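Local atomic coordinates of alpha-fucosidase (Bifidobacterium bifidum, PDB entry 2EAB), a protein that probably releases alpha-1,2-linked L-fucose from glycans by hydrolysis, as a calcium-containing glycoside hydrolase of family 95, represented here by its catalytic fragment. Residues 151-156 / 171-176; 201-206 / 269-274. All coordinates share one frame; numbering follows the deposited sequence.

Both contacts lie in the N-terminal beta region of the chain, their centres about 40 Å from the chain's centre and away from the calcium site. Following the chain from the N terminus, interaction 1 comes first: 151-156, the approach to strand 156-161, meets the end of strand 166-173 and closes a hairpin. The chain then runs through strands 176-185 and 190-197 before 201-206 opens interaction 2, whose much longer loop closes when 269-274 returns. The contacts are therefore in series, neither nested nor crossed. Interaction 1 borders the nine-stranded antiparallel sheet; interaction 2 joins that sheet to a seven-stranded one. Their centres lie about 16 Å apart, and V176 packs against K202 between them.

Interaction 1: residues 151-156 / 171-176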
loop_
_atom_site.group_PDB
_atom_site.type_symbol
_atom_site.label_atom_id
_atom_site.label_comp_id
_atom_site.label_asym_id
_atom_site.label_seq_id
_atom_site.Cartn_x
_atom_site.Cartn_y
_atom_site.Cartn_z
ATOM N N THR A 151 31.295 17.720 19.084
ATOM C CA THR A 151 30.627 16.762 18.197
ATOM C C THR A 151 31.599 16.094 17.215
ATOM O O THR A 151 31.207 15.214 16.441
ATOM C CB THR A 151 29.494 17.443 17.385
ATOM O OG1 THR A 151 29.104 18.670 18.014
ATOM C CG2 THR A 151 28.288 16.529 17.275
ATOM N N THR A 152 32.864 16.512 17.257
ATOM C CA THR A 152 33.880 16.043 16.314
ATOM C C THR A 152 34.133 14.546 16.451
ATOM O O THR A 152 34.432 14.047 17.539
ATOM C CB THR A 152 35.205 16.824 16.470
ATOM O OG1 THR A 152 34.935 18.230 16.435
ATOM C CG2 THR A 152 36.180 16.476 15.344
ATOM N N VAL A 153 33.993 13.838 15.332
ATOM C CA VAL A 153 34.187 12.392 15.293
ATOM C C VAL A 153 34.933 11.949 14.035
ATOM O O VAL A 153 35.085 12.715 13.081
ATOM C CB VAL A 153 32.838 11.612 15.378
ATOM C CG1 VAL A 153 32.173 11.805 16.735
ATOM C CG2 VAL A 153 31.895 12.005 14.240
ATOM N N THR A 154 35.408 10.708 14.062
ATOM C CA THR A 154 35.921 10.034 12.874
ATOM C C THR A 154 35.265 8.660 12.777
ATOM O O THR A 154 34.587 8.222 13.713
ATOM C CB THR A 154 37.458 9.863 12.909
ATOM O OG1 THR A 154 37.834 9.143 14.088
ATOM C CG2 THR A 154 38.169 11.214 12.872
ATOM N N GLU A 155 35.470 7.991 11.644
ATOM C CA GLU A 155 34.951 6.638 11.405
ATOM C C GLU A 155 33.437 6.540 11.606
ATOM O O GLU A 155 32.920 5.511 12.060
ATOM C CB GLU A 155 35.702 5.609 12.260
ATOM C CG GLU A 155 37.183 5.512 11.899
ATOM C CD GLU A 155 38.015 4.737 12.904
ATOM O OE1 GLU A 155 37.466 3.885 13.633
ATOM O OE2 GLU A 155 39.238 4.980 12.957
ATOM N N TYR A 156 32.738 7.622 11.268
ATOM C CA TYR A 156 31.287 7.659 11.394
ATOM C C TYR A 156 30.603 6.895 10.275
ATOM O O TYR A 156 30.913 7.090 9.104
ATOM C CB TYR A 156 30.749 9.095 11.423
ATOM C CG TYR A 156 29.250 9.120 11.623
ATOM C CD1 TYR A 156 28.700 9.367 12.876
ATOM C CD2 TYR A 156 28.380 8.852 10.564
ATOM C CE1 TYR A 156 27.320 9.362 13.064
ATOM C CE2 TYR A 156 27.006 8.839 10.743
ATOM C CZ TYR A 156 26.483 9.095 11.989
ATOM O OH TYR A 156 25.113 9.079 12.136
ATOM N N PHE A 171 30.681 5.469 15.524
ATOM C CA PHE A 171 31.632 6.566 15.370
ATOM C C PHE A 171 32.690 6.501 16.457
ATOM O O PHE A 171 32.486 5.866 17.490
ATOM C CB PHE A 171 30.932 7.934 15.390
ATOM C CG PHE A 171 30.113 8.189 16.625
ATOM C CD1 PHE A 171 30.708 8.686 17.785
ATOM C CD2 PHE A 171 28.742 7.941 16.627
ATOM C CE1 PHE A 171 29.957 8.924 18.927
ATOM C CE2 PHE A 171 27.979 8.179 17.769
ATOM C CZ PHE A 171 28.588 8.672 18.922
ATOM N N LYS A 172 33.816 7.161 16.205
ATOM C CA LYS A 172 34.881 7.290 17.188
ATOM C C LYS A 172 34.939 8.734 17.679
ATOM O O LYS A 172 35.103 9.660 16.886
ATOM C CB LYS A 172 36.226 6.862 16.593
ATOM C CG LYS A 172 37.393 6.938 17.580
ATOM C CD LYS A 172 38.679 6.355 17.012
ATOM C CE LYS A 172 38.747 4.852 17.213
ATOM N NZ LYS A 172 40.108 4.316 16.936
ATOM N N HIS A 173 34.794 8.909 18.988
ATOM C CA HIS A 173 34.837 10.223 19.616
ATOM C C HIS A 173 35.874 10.216 20.729
ATOM O O HIS A 173 35.785 9.411 21.660
ATOM C CB HIS A 173 33.456 10.597 20.168
ATOM C CG HIS A 173 33.429 11.901 20.905
ATOM N ND1 HIS A 173 33.634 11.989 22.266
ATOM C CD2 HIS A 173 33.223 13.166 20.472
ATOM C CE1 HIS A 173 33.552 13.254 22.638
ATOM N NE2 HIS A 173 33.304 13.988 21.569
ATOM N N ASP A 174 36.865 11.102 20.610
ATOM C CA ASP A 174 37.934 11.254 21.603
ATOM C C ASP A 174 38.540 9.903 22.021
ATOM O O ASP A 174 38.728 9.632 23.211
ATOM C CB ASP A 174 37.417 12.042 22.818
ATOM C CG ASP A 174 38.530 12.529 23.729
ATOM O OD1 ASP A 174 39.592 12.953 23.222
ATOM O OD2 ASP A 174 38.334 12.487 24.963
ATOM N N GLY A 175 38.823 9.059 21.029
ATOM C CA GLY A 175 39.482 7.772 21.253
ATOM C C GLY A 175 38.573 6.585 21.521
ATOM O O GLY A 175 39.025 5.439 21.498
ATOM N N VAL A 176 37.290 6.853 21.767
ATOM C CA VAL A 176 36.326 5.808 22.122
ATOM C C VAL A 176 35.340 5.571 20.975
ATOM O O VAL A 176 34.791 6.524 20.415
ATOM C CB VAL A 176 35.545 6.168 23.418
ATOM C CG1 VAL A 176 34.618 5.029 23.839
ATOM C CG2 VAL A 176 36.505 6.514 24.553
HETATM O O HOH W 1 36.726 12.857 18.438
HETATM O O HOH W 2 37.866 10.648 16.374
HETATM O O HOH W 3 39.534 2.574 14.801
#
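K172 lies across T154 and then runs beside E155. K172 CB rests 3.6 Å from T154 O and also meets T154 OG1; CG and CD pass the same hydroxyl. CG stands anti to the backbone N (chi1 -179°), but the chain bends at chi3, bringing K172 CE to 3.9 Å from E155 OE1. At the tip, K172 NZ is 4.1 Å from E155 OE2, beyond a salt bridge, and a water bridges instead, accepting from NZ and donating to OE1. A long, flexible lysine suits this exposed face, where its methylenes pack and its charge stays hydrated. Beneath it, T154 and K172 form an antiparallel hydrogen-bonded pair, with K172 N donating to T154 O at 2.8 Å and T154 N donating back to K172 O. The pair extends the open end of the antiparallel hairpin of strands 156-161 and 166-173 beyond the corner at E155; H173 to V176 then make a type I' turn into strand 176-185. On the side away from K172, V153 CG1 packs 3.6 Å from F171 CD1, and Y156 CD1 lies 3.7 Å from F171 CB, apolar groups suited to the buried phenylalanine. H173 offers its ring edge to V153 CG1, while its NE2 bonds to D150 O.

Interaction 2: residues 201-206 / 269-274; sequences GKLNFN and SDAKAV
L203 and A271 pair as antiparallel, hydrogen-bonded residues, and the tight part of the contact lies on their face. L203 N donates to A271 O at 2.9 Å from above the carbonyl plane, while A271 N donates to L203 O. A classic beta bulge sets K202 and L203 together opposite A271. The small A271 suits the strands' close approach, its CB 4.0 Å from L203 CB. With CG anti to the backbone N (chi1 -167°), L203 carries CD2 to 3.8 Å from V274 CG2, which also meets the F205 ring edge at CZ, 3.6 Å away; branched and aromatic side chains fill this buried layer. The other side is polar and watery. N204 OD1 accepts from D270 N at 2.8 Å, nearly straight at 169°, and its ND2 donates to G201 O. Were N204 an alanine, D270 N would probably lose its acceptor and the corner at D270 be less firmly held. Waters link G201 N to D270 O and G201 O to D270 OD1; glycine adopts G201's phi of 83° more easily than other residues. In this beta-sandwich, 269-274 crosses between sheets, and F205 of strand 203-208 packs across on L195 of strand 190-197, beside V274 of strand 273-282.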
loop_
_atom_site.group_PDB
_atom_site.type_symbol
_atom_site.label_atom_id
_atom_site.label_comp_id
_atom_site.label_asym_id
_atom_site.label_seq_id
_atom_site.Cartn_x
_atom_site.Cartn_y
_atom_site.Cartn_z
ATOM N N GLY A 201 33.280 2.178 31.438
ATOM C CA GLY A 201 32.963 3.430 32.123
ATOM C C GLY A 201 32.620 4.598 31.213
ATOM O O GLY A 201 32.246 5.672 31.692
ATOM N N LYS A 202 32.733 4.394 29.902
ATOM C CA LYS A 202 32.549 5.480 28.937
ATOM C C LYS A 202 31.130 5.618 28.382
ATOM O O LYS A 202 30.832 6.593 27.687
ATOM C CB LYS A 202 33.571 5.380 27.795
ATOM C CG LYS A 202 35.027 5.636 28.217
ATOM C CD LYS A 202 35.213 6.964 28.961
ATOM C CE LYS A 202 34.997 8.172 28.058
ATOM N NZ LYS A 202 35.123 9.452 28.807
ATOM N N LEU A 203 30.261 4.656 28.677
ATOM C CA LEU A 203 28.867 4.778 28.256
ATOM C C LEU A 203 28.080 5.592 29.280
ATOM O O LEU A 203 27.759 5.115 30.371
ATOM C CB LEU A 203 28.228 3.411 27.990
ATOM C CG LEU A 203 26.880 3.409 27.251
ATOM C CD1 LEU A 203 26.970 4.100 25.887
ATOM C CD2 LEU A 203 26.379 1.986 27.097
ATOM N N ASN A 204 27.807 6.840 28.911
ATOM C CA ASN A 204 27.104 7.796 29.751
ATOM C C ASN A 204 26.059 8.521 28.920
ATOM O O ASN A 204 26.392 9.161 27.921
ATOM C CB ASN A 204 28.087 8.811 30.343
ATOM C CG ASN A 204 29.148 8.160 31.206
ATOM O OD1 ASN A 204 28.913 7.860 32.372
ATOM N ND2 ASN A 204 30.325 7.941 30.632
ATOM N N PHE A 205 24.795 8.406 29.318
ATOM C CA PHE A 205 23.715 9.071 28.592
ATOM C C PHE A 205 22.442 9.212 29.411
ATOM O O PHE A 205 22.225 8.493 30.385
ATOM C CB PHE A 205 23.414 8.360 27.259
ATOM C CG PHE A 205 22.847 6.980 27.420
ATOM C CD1 PHE A 205 21.474 6.789 27.530
ATOM C CD2 PHE A 205 23.684 5.871 27.458
ATOM C CE1 PHE A 205 20.944 5.520 27.686
ATOM C CE2 PHE A 205 23.162 4.593 27.610
ATOM C CZ PHE A 205 21.786 4.418 27.724
ATOM N N ASN A 206 21.610 10.158 28.988
ATOM C CA ASN A 206 20.288 10.360 29.544
ATOM C C ASN A 206 19.258 9.882 28.526
ATOM O O ASN A 206 19.329 10.252 27.353
ATOM C CB ASN A 206 20.096 11.845 29.860
ATOM C CG ASN A 206 18.711 12.166 30.366
ATOM O OD1 ASN A 206 17.754 12.233 29.592
ATOM N ND2 ASN A 206 18.597 12.395 31.669
ATOM N N SER A 269 25.224 5.941 33.851
ATOM C CA SER A 269 26.571 6.440 34.102
ATOM C C SER A 269 27.556 5.297 34.323
ATOM O O SER A 269 27.203 4.265 34.896
ATOM C CB SER A 269 26.578 7.389 35.302
ATOM O OG SER A 269 26.171 6.716 36.478
ATOM N N ASP A 270 28.784 5.495 33.845
ATOM C CA ASP A 270 29.909 4.580 34.088
ATOM C C ASP A 270 29.678 3.157 33.570
ATOM O O ASP A 270 30.189 2.184 34.135
ATOM C CB ASP A 270 30.277 4.561 35.581
ATOM C CG ASP A 270 30.387 5.955 36.174
ATOM O OD1 ASP A 270 31.100 6.798 35.589
ATOM O OD2 ASP A 270 29.759 6.204 37.226
ATOM N N ALA A 271 28.913 3.044 32.487
ATOM C CA ALA A 271 28.612 1.748 31.892
ATOM C C ALA A 271 29.521 1.466 30.699
ATOM O O ALA A 271 30.336 2.309 30.313
ATOM C CB ALA A 271 27.145 1.683 31.482
ATOM N N LYS A 272 29.376 0.272 30.129
ATOM C CA LYS A 272 30.092 -0.102 28.916
ATOM C C LYS A 272 29.108 -0.511 27.820
ATOM O O LYS A 272 29.282 -0.148 26.657
ATOM C CB LYS A 272 31.088 -1.233 29.194
ATOM C CG LYS A 272 32.089 -1.453 28.069
ATOM C CD LYS A 272 32.982 -2.654 28.334
ATOM C CE LYS A 272 33.995 -2.829 27.216
ATOM N NZ LYS A 272 34.844 -4.041 27.406
ATOM N N ALA A 273 28.082 -1.269 28.202
ATOM C CA ALA A 273 27.049 -1.719 27.271
ATOM C C ALA A 273 25.699 -1.813 27.968
ATOM O O ALA A 273 25.607 -2.248 29.120
ATOM C CB ALA A 273 27.425 -3.057 26.663
ATOM N N VAL A 274 24.653 -1.393 27.260
ATOM C CA VAL A 274 23.287 -1.435 27.782
ATOM C C VAL A 274 22.304 -1.882 26.699
ATOM O O VAL A 274 22.532 -1.659 25.508
ATOM C CB VAL A 274 22.820 -0.058 28.359
ATOM C CG1 VAL A 274 23.722 0.412 29.494
ATOM C CG2 VAL A 274 22.748 1.002 27.275
HETATM O O HOH W 4 31.709 0.070 32.645
HETATM O O HOH W 5 33.442 5.831 34.631
#